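N-formylglutamate amidohydrolase (Ralstonia eutropha, PDB 2Q7S) binds a zinc ion and probably acts as a hydrolase of the N-formylglutamate amidohydrolase family. Local coordinates at residues Ala39-Arg51 with Pro126-Arg140. Sequence-based numbering, arbitrary orientation.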
loop_
_atom_site.group_PDB
_atom_site.type_symbol
_atom_site.label_atom_id
_atom_site.label_comp_id
_atom_site.label_asym_id
_atom_site.label_seq_id
_atom_site.Cartn_x
_atom_site.Cartn_y
_atom_site.Cartn_z
ATOM N N ALA A 39 -21.264 -2.935 -5.908
ATOM C CA ALA A 39 -22.541 -3.631 -5.786
ATOM C C ALA A 39 -22.399 -5.114 -6.136
ATOM O O ALA A 39 -23.096 -5.957 -5.586
ATOM C CB ALA A 39 -23.604 -2.949 -6.676
ATOM N N ASP A 40 -21.482 -5.442 -7.036
ATOM C CA ASP A 40 -21.370 -6.830 -7.537
ATOM C C ASP A 40 -20.436 -7.729 -6.714
ATOM O O ASP A 40 -20.068 -8.827 -7.149
ATOM C CB ASP A 40 -20.961 -6.838 -9.013
ATOM C CG ASP A 40 -19.608 -6.164 -9.258
ATOM O OD1 ASP A 40 -18.797 -6.034 -8.316
ATOM O OD2 ASP A 40 -19.368 -5.754 -10.408
ATOM N N PHE A 41 -20.082 -7.276 -5.516
ATOM C CA PHE A 41 -19.243 -8.055 -4.607
ATOM C C PHE A 41 -19.777 -9.482 -4.470
ATOM O O PHE A 41 -19.047 -10.444 -4.664
ATOM C CB PHE A 41 -19.168 -7.352 -3.227
ATOM C CG PHE A 41 -17.856 -7.538 -2.508
ATOM C CD1 PHE A 41 -17.262 -8.787 -2.410
ATOM C CD2 PHE A 41 -17.212 -6.450 -1.935
ATOM C CE1 PHE A 41 -16.087 -8.961 -1.747
ATOM C CE2 PHE A 41 -16.009 -6.613 -1.268
ATOM C CZ PHE A 41 -15.452 -7.877 -1.170
ATOM N N GLY A 42 -21.064 -9.622 -4.147
ATOM C CA GLY A 42 -21.676 -10.947 -3.985
ATOM C C GLY A 42 -21.066 -11.796 -2.869
ATOM O O GLY A 42 -20.920 -13.016 -3.012
ATOM N N ALA A 43 -20.706 -11.139 -1.765
ATOM C CA ALA A 43 -20.151 -11.806 -0.594
ATOM C C ALA A 43 -21.302 -12.319 0.271
ATOM O O ALA A 43 -22.425 -11.816 0.171
ATOM C CB ALA A 43 -19.312 -10.839 0.188
ATOM N N VAL A 44 -21.036 -13.327 1.101
ATOM C CA VAL A 44 -22.015 -13.760 2.121
ATOM C C VAL A 44 -21.715 -13.168 3.516
ATOM O O VAL A 44 -22.490 -13.348 4.453
ATOM C CB VAL A 44 -22.120 -15.300 2.197
ATOM C CG1 VAL A 44 -22.575 -15.860 0.853
ATOM C CG2 VAL A 44 -20.792 -15.913 2.627
ATOM N N VAL A 45 -20.601 -12.450 3.640
ATOM C CA VAL A 45 -20.161 -11.880 4.918
ATOM C C VAL A 45 -20.524 -10.385 4.979
ATOM O O VAL A 45 -20.521 -9.693 3.957
ATOM C CB VAL A 45 -18.638 -12.119 5.133
ATOM C CG1 VAL A 45 -17.827 -11.519 3.988
ATOM C CG2 VAL A 45 -18.166 -11.568 6.458
ATOM N N ALA A 46 -20.865 -9.904 6.176
ATOM C CA ALA A 46 -21.327 -8.523 6.354
ATOM C C ALA A 46 -20.177 -7.572 6.077
ATOM O O ALA A 46 -19.039 -7.849 6.466
ATOM C CB ALA A 46 -21.871 -8.309 7.778
ATOM N N PRO A 47 -20.457 -6.430 5.419
ATOM C CA PRO A 47 -19.347 -5.544 5.013
ATOM C C PRO A 47 -18.547 -5.089 6.236
ATOM O O PRO A 47 -17.337 -4.899 6.141
ATOM C CB PRO A 47 -20.052 -4.365 4.319
ATOM C CG PRO A 47 -21.487 -4.406 4.847
ATOM C CD PRO A 47 -21.782 -5.872 5.079
ATOM N N GLU A 48 -19.227 -4.964 7.380
ATOM C CA GLU A 48 -18.563 -4.689 8.659
ATOM C C GLU A 48 -17.434 -5.674 8.989
ATOM O O GLU A 48 -16.513 -5.319 9.720
ATOM C CB GLU A 48 -19.573 -4.682 9.811
ATOM C CG GLU A 48 -20.508 -5.894 9.839
ATOM C CD GLU A 48 -21.203 -6.082 11.172
ATOM O OE1 GLU A 48 -21.227 -5.117 11.970
ATOM O OE2 GLU A 48 -21.725 -7.208 11.408
ATOM N N ARG A 49 -17.517 -6.900 8.473
ATOM C CA ARG A 49 -16.458 -7.892 8.657
ATOM C C ARG A 49 -15.293 -7.694 7.695
ATOM O O ARG A 49 -14.150 -8.017 8.025
ATOM C CB ARG A 49 -17.028 -9.288 8.477
ATOM C CG ARG A 49 -18.024 -9.659 9.549
ATOM C CD ARG A 49 -17.442 -10.687 10.498
ATOM N NE ARG A 49 -16.107 -10.326 11.013
ATOM C CZ ARG A 49 -15.137 -11.210 11.296
ATOM N NH1 ARG A 49 -15.309 -12.530 11.096
ATOM N NH2 ARG A 49 -13.973 -10.775 11.770
ATOM N N LEU A 50 -15.603 -7.153 6.516
ATOM C CA LEU A 50 -14.639 -6.922 5.420
ATOM C C LEU A 50 -13.768 -5.677 5.641
ATOM O O LEU A 50 -12.578 -5.664 5.305
ATOM C CB LEU A 50 -15.414 -6.773 4.107
ATOM C CG LEU A 50 -16.267 -7.986 3.704
ATOM C CD1 LEU A 50 -17.188 -7.682 2.498
ATOM C CD2 LEU A 50 -15.370 -9.182 3.429
ATOM N N ARG A 51 -14.380 -4.635 6.208
ATOM C CA ARG A 51 -13.692 -3.417 6.571
ATOM C C ARG A 51 -12.382 -3.716 7.339
ATOM O O ARG A 51 -11.441 -2.897 7.292
ATOM C CB ARG A 51 -14.640 -2.465 7.331
ATOM C CG ARG A 51 -15.723 -1.882 6.398
ATOM C CD ARG A 51 -16.528 -0.788 7.044
ATOM N NE ARG A 51 -15.689 0.304 7.598
ATOM C CZ ARG A 51 -15.130 1.278 6.876
ATOM N NH1 ARG A 51 -15.301 1.314 5.566
ATOM N NH2 ARG A 51 -14.378 2.202 7.444
ATOM N N PRO A 126 -14.441 -17.126 5.783
ATOM C CA PRO A 126 -14.950 -17.137 4.400
ATOM C C PRO A 126 -15.620 -15.819 4.000
ATOM O O PRO A 126 -16.309 -15.211 4.834
ATOM C CB PRO A 126 -15.959 -18.305 4.367
ATOM C CG PRO A 126 -15.685 -19.139 5.595
ATOM C CD PRO A 126 -15.013 -18.216 6.613
ATOM N N ILE A 127 -15.401 -15.396 2.735
ATOM C CA ILE A 127 -16.075 -14.240 2.131
ATOM C C ILE A 127 -17.287 -14.628 1.235
ATOM O O ILE A 127 -18.257 -13.867 1.168
ATOM C CB ILE A 127 -15.033 -13.314 1.353
ATOM C CG1 ILE A 127 -14.169 -12.547 2.361
ATOM C CG2 ILE A 127 -15.740 -12.326 0.443
ATOM C CD1 ILE A 127 -12.922 -11.936 1.818
ATOM N N TYR A 128 -17.248 -15.783 0.551
ATOM C CA TYR A 128 -18.302 -16.157 -0.426
ATOM C C TYR A 128 -18.868 -17.581 -0.147
ATOM O O TYR A 128 -18.217 -18.406 0.505
ATOM C CB TYR A 128 -17.780 -16.129 -1.879
ATOM C CG TYR A 128 -17.025 -14.885 -2.298
ATOM C CD1 TYR A 128 -17.704 -13.746 -2.707
ATOM C CD2 TYR A 128 -15.631 -14.855 -2.297
ATOM C CE1 TYR A 128 -17.031 -12.606 -3.085
ATOM C CE2 TYR A 128 -14.938 -13.710 -2.676
ATOM C CZ TYR A 128 -15.650 -12.586 -3.068
ATOM O OH TYR A 128 -14.984 -11.449 -3.453
ATOM N N ASP A 129 -20.049 -17.876 -0.680
ATOM C CA ASP A 129 -20.639 -19.222 -0.503
ATOM C C ASP A 129 -20.492 -20.059 -1.777
ATOM O O ASP A 129 -21.210 -21.065 -1.987
ATOM C CB ASP A 129 -22.095 -19.121 -0.034
ATOM C CG ASP A 129 -23.071 -18.666 -1.135
ATOM O OD1 ASP A 129 -22.657 -18.057 -2.149
ATOM O OD2 ASP A 129 -24.285 -18.927 -0.951
ATOM N N ARG A 130 -19.525 -19.642 -2.605
ATOM C CA ARG A 130 -19.377 -20.124 -3.957
ATOM C C ARG A 130 -17.980 -19.754 -4.475
ATOM O O ARG A 130 -17.274 -18.918 -3.884
ATOM C CB ARG A 130 -20.425 -19.454 -4.847
ATOM C CG ARG A 130 -20.083 -17.999 -5.030
ATOM C CD ARG A 130 -21.123 -17.155 -5.711
ATOM N NE ARG A 130 -20.635 -15.777 -5.627
ATOM C CZ ARG A 130 -19.721 -15.262 -6.448
ATOM N NH1 ARG A 130 -19.225 -16.002 -7.442
ATOM N NH2 ARG A 130 -19.314 -13.998 -6.290
ATOM N N LYS A 131 -17.615 -20.373 -5.592
ATOM C CA LYS A 131 -16.395 -20.051 -6.319
ATOM C C LYS A 131 -16.664 -18.936 -7.313
ATOM O O LYS A 131 -17.709 -18.908 -7.956
ATOM C CB LYS A 131 -15.870 -21.290 -7.043
ATOM C CG LYS A 131 -15.312 -22.326 -6.095
ATOM C CD LYS A 131 -14.873 -23.558 -6.802
ATOM C CE LYS A 131 -14.012 -24.443 -5.885
ATOM N NZ LYS A 131 -12.917 -25.098 -6.687
ATOM N N LEU A 132 -15.712 -18.017 -7.451
ATOM C CA LEU A 132 -15.868 -16.890 -8.364
ATOM C C LEU A 132 -15.631 -17.375 -9.775
ATOM O O LEU A 132 -14.890 -18.329 -10.009
ATOM C CB LEU A 132 -14.940 -15.719 -7.996
ATOM C CG LEU A 132 -14.822 -15.393 -6.497
ATOM C CD1 LEU A 132 -14.110 -14.081 -6.324
ATOM C CD2 LEU A 132 -16.157 -15.339 -5.816
ATOM N N THR A 133 -16.318 -16.782 -10.730
ATOM C CA THR A 133 -16.119 -17.211 -12.107
ATOM C C THR A 133 -14.813 -16.593 -12.617
ATOM O O THR A 133 -14.329 -15.575 -12.075
ATOM C CB THR A 133 -17.300 -16.861 -13.033
ATOM O OG1 THR A 133 -17.378 -15.448 -13.171
ATOM C CG2 THR A 133 -18.631 -17.428 -12.488
ATOM N N VAL A 134 -14.235 -17.200 -13.646
ATOM C CA VAL A 134 -13.089 -16.590 -14.332
ATOM C C VAL A 134 -13.468 -15.176 -14.820
ATOM O O VAL A 134 -12.779 -14.190 -14.525
ATOM C CB VAL A 134 -12.573 -17.502 -15.445
ATOM C CG1 VAL A 134 -11.588 -16.761 -16.409
ATOM C CG2 VAL A 134 -11.889 -18.688 -14.838
ATOM N N ALA A 135 -14.610 -15.084 -15.506
ATOM C CA ALA A 135 -15.138 -13.834 -16.059
ATOM C C ALA A 135 -15.257 -12.738 -15.022
ATOM O O ALA A 135 -14.901 -11.597 -15.280
ATOM C CB ALA A 135 -16.526 -14.111 -16.787
ATOM N N GLU A 136 -15.743 -13.081 -13.825
ATOM C CA GLU A 136 -15.968 -12.130 -12.771
ATOM C C GLU A 136 -14.652 -11.522 -12.255
ATOM O O GLU A 136 -14.528 -10.304 -12.041
ATOM C CB GLU A 136 -16.809 -12.811 -11.679
ATOM C CG GLU A 136 -16.430 -12.587 -10.281
ATOM C CD GLU A 136 -17.404 -13.260 -9.307
ATOM O OE1 GLU A 136 -17.961 -14.350 -9.642
ATOM O OE2 GLU A 136 -17.585 -12.674 -8.212
ATOM N N VAL A 137 -13.641 -12.367 -12.104
ATOM C CA VAL A 137 -12.375 -11.922 -11.655
ATOM C C VAL A 137 -11.709 -11.102 -12.772
ATOM O O VAL A 137 -11.155 -10.046 -12.526
ATOM C CB VAL A 137 -11.533 -13.152 -11.201
ATOM C CG1 VAL A 137 -10.048 -12.788 -10.967
ATOM C CG2 VAL A 137 -12.186 -13.734 -9.929
ATOM N N GLN A 138 -11.845 -11.541 -14.016
ATOM C CA GLN A 138 -11.291 -10.776 -15.103
ATOM C C GLN A 138 -11.857 -9.354 -15.095
ATOM O O GLN A 138 -11.121 -8.416 -15.299
ATOM C CB GLN A 138 -11.541 -11.478 -16.429
ATOM C CG GLN A 138 -10.601 -12.690 -16.666
ATOM C CD GLN A 138 -11.005 -13.494 -17.862
ATOM O OE1 GLN A 138 -12.169 -13.467 -18.252
ATOM N NE2 GLN A 138 -10.044 -14.221 -18.475
ATOM N N ARG A 139 -13.159 -9.195 -14.837
ATOM C CA ARG A 139 -13.796 -7.885 -14.852
ATOM C C ARG A 139 -13.330 -6.999 -13.720
ATOM O O ARG A 139 -13.062 -5.790 -13.917
ATOM C CB ARG A 139 -15.322 -8.034 -14.912
ATOM C CG ARG A 139 -15.781 -8.510 -16.278
ATOM C CD ARG A 139 -17.278 -8.337 -16.465
ATOM N NE ARG A 139 -18.029 -9.275 -15.646
ATOM C CZ ARG A 139 -18.439 -10.475 -16.042
ATOM N NH1 ARG A 139 -18.185 -10.904 -17.273
ATOM N NH2 ARG A 139 -19.109 -11.242 -15.193
ATOM N N ARG A 140 -13.156 -7.586 -12.529
ATOM C CA ARG A 140 -12.473 -6.855 -11.444
ATOM C C ARG A 140 -11.137 -6.327 -11.912
ATOM O O ARG A 140 -10.807 -5.142 -11.686
ATOM C CB ARG A 140 -12.245 -7.704 -10.150
ATOM C CG ARG A 140 -13.542 -8.163 -9.548
ATOM C CD ARG A 140 -13.362 -8.769 -8.209
ATOM N NE ARG A 140 -14.593 -9.422 -7.746
ATOM C CZ ARG A 140 -14.732 -9.929 -6.528
ATOM N NH1 ARG A 140 -13.721 -9.853 -5.675
ATOM N NH2 ARG A 140 -15.854 -10.537 -6.175
HETATM O O HOH W 1 -17.309 -8.986 -8.879
#
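The phenol oxygen of Tyr128 is gripped from one side of the contact and touched from the other: Arg140 NH1 and NH2 both donate to Tyr128 OH, the NH2 bond 3.0 Å long, while the ring of Phe41 reaches it with CE1. This is a worked example of a loop stiffened from within before it meets another: a salt-bridge network, Arg130 from the preceding loop with Glu136 and Arg140 of the first turns of helix 134-163, braces 126-140, in a zinc enzyme whose metal site lies away from here. Both N-H donors of Arg140 converge on the one oxygen, which lies only 4° out of the guanidinium plane. The two aromatic side chains cross at about a right angle, with Tyr128 CE1 at the edge of the Phe41 ring. Ile127 CG2 and Leu132 CD2 sit over opposite faces of the tyrosine ring, limiting its rotation about the CB–CG bond. Arg130 meets the Glu136 carboxylate end-on, one nitrogen to each oxygen on its syn lone pair; the NH2 to OE2 bond is 2.9 Å at 169°, whereas the link from Arg140 NH2 to Glu136 OE2 is weak. Glu136 OE1 also accepts from Thr133 N, and Glu136 N returns a bond to Thr133 OG1, a capping box that ties the network to the helix N-terminus. The carbonyl of Tyr81 takes a second bond from Arg140 NH1, and its ring packs edge-to-face on Phe41. Between the loops, Val44 N donates to Ile127 O at 2.8 Å, and apolar contacts do the rest. With CG1 of Ile127 anti to its carbonyl carbon (chi1 -73°), that branch turns to Leu50 CD2 and Val45 CG1, while CG2 turns to Ala43 and Phe41. At the outer end Val44 crosses Asp129 at about a right angle, its CG1 lying 3.4 Å from Asp129 CB.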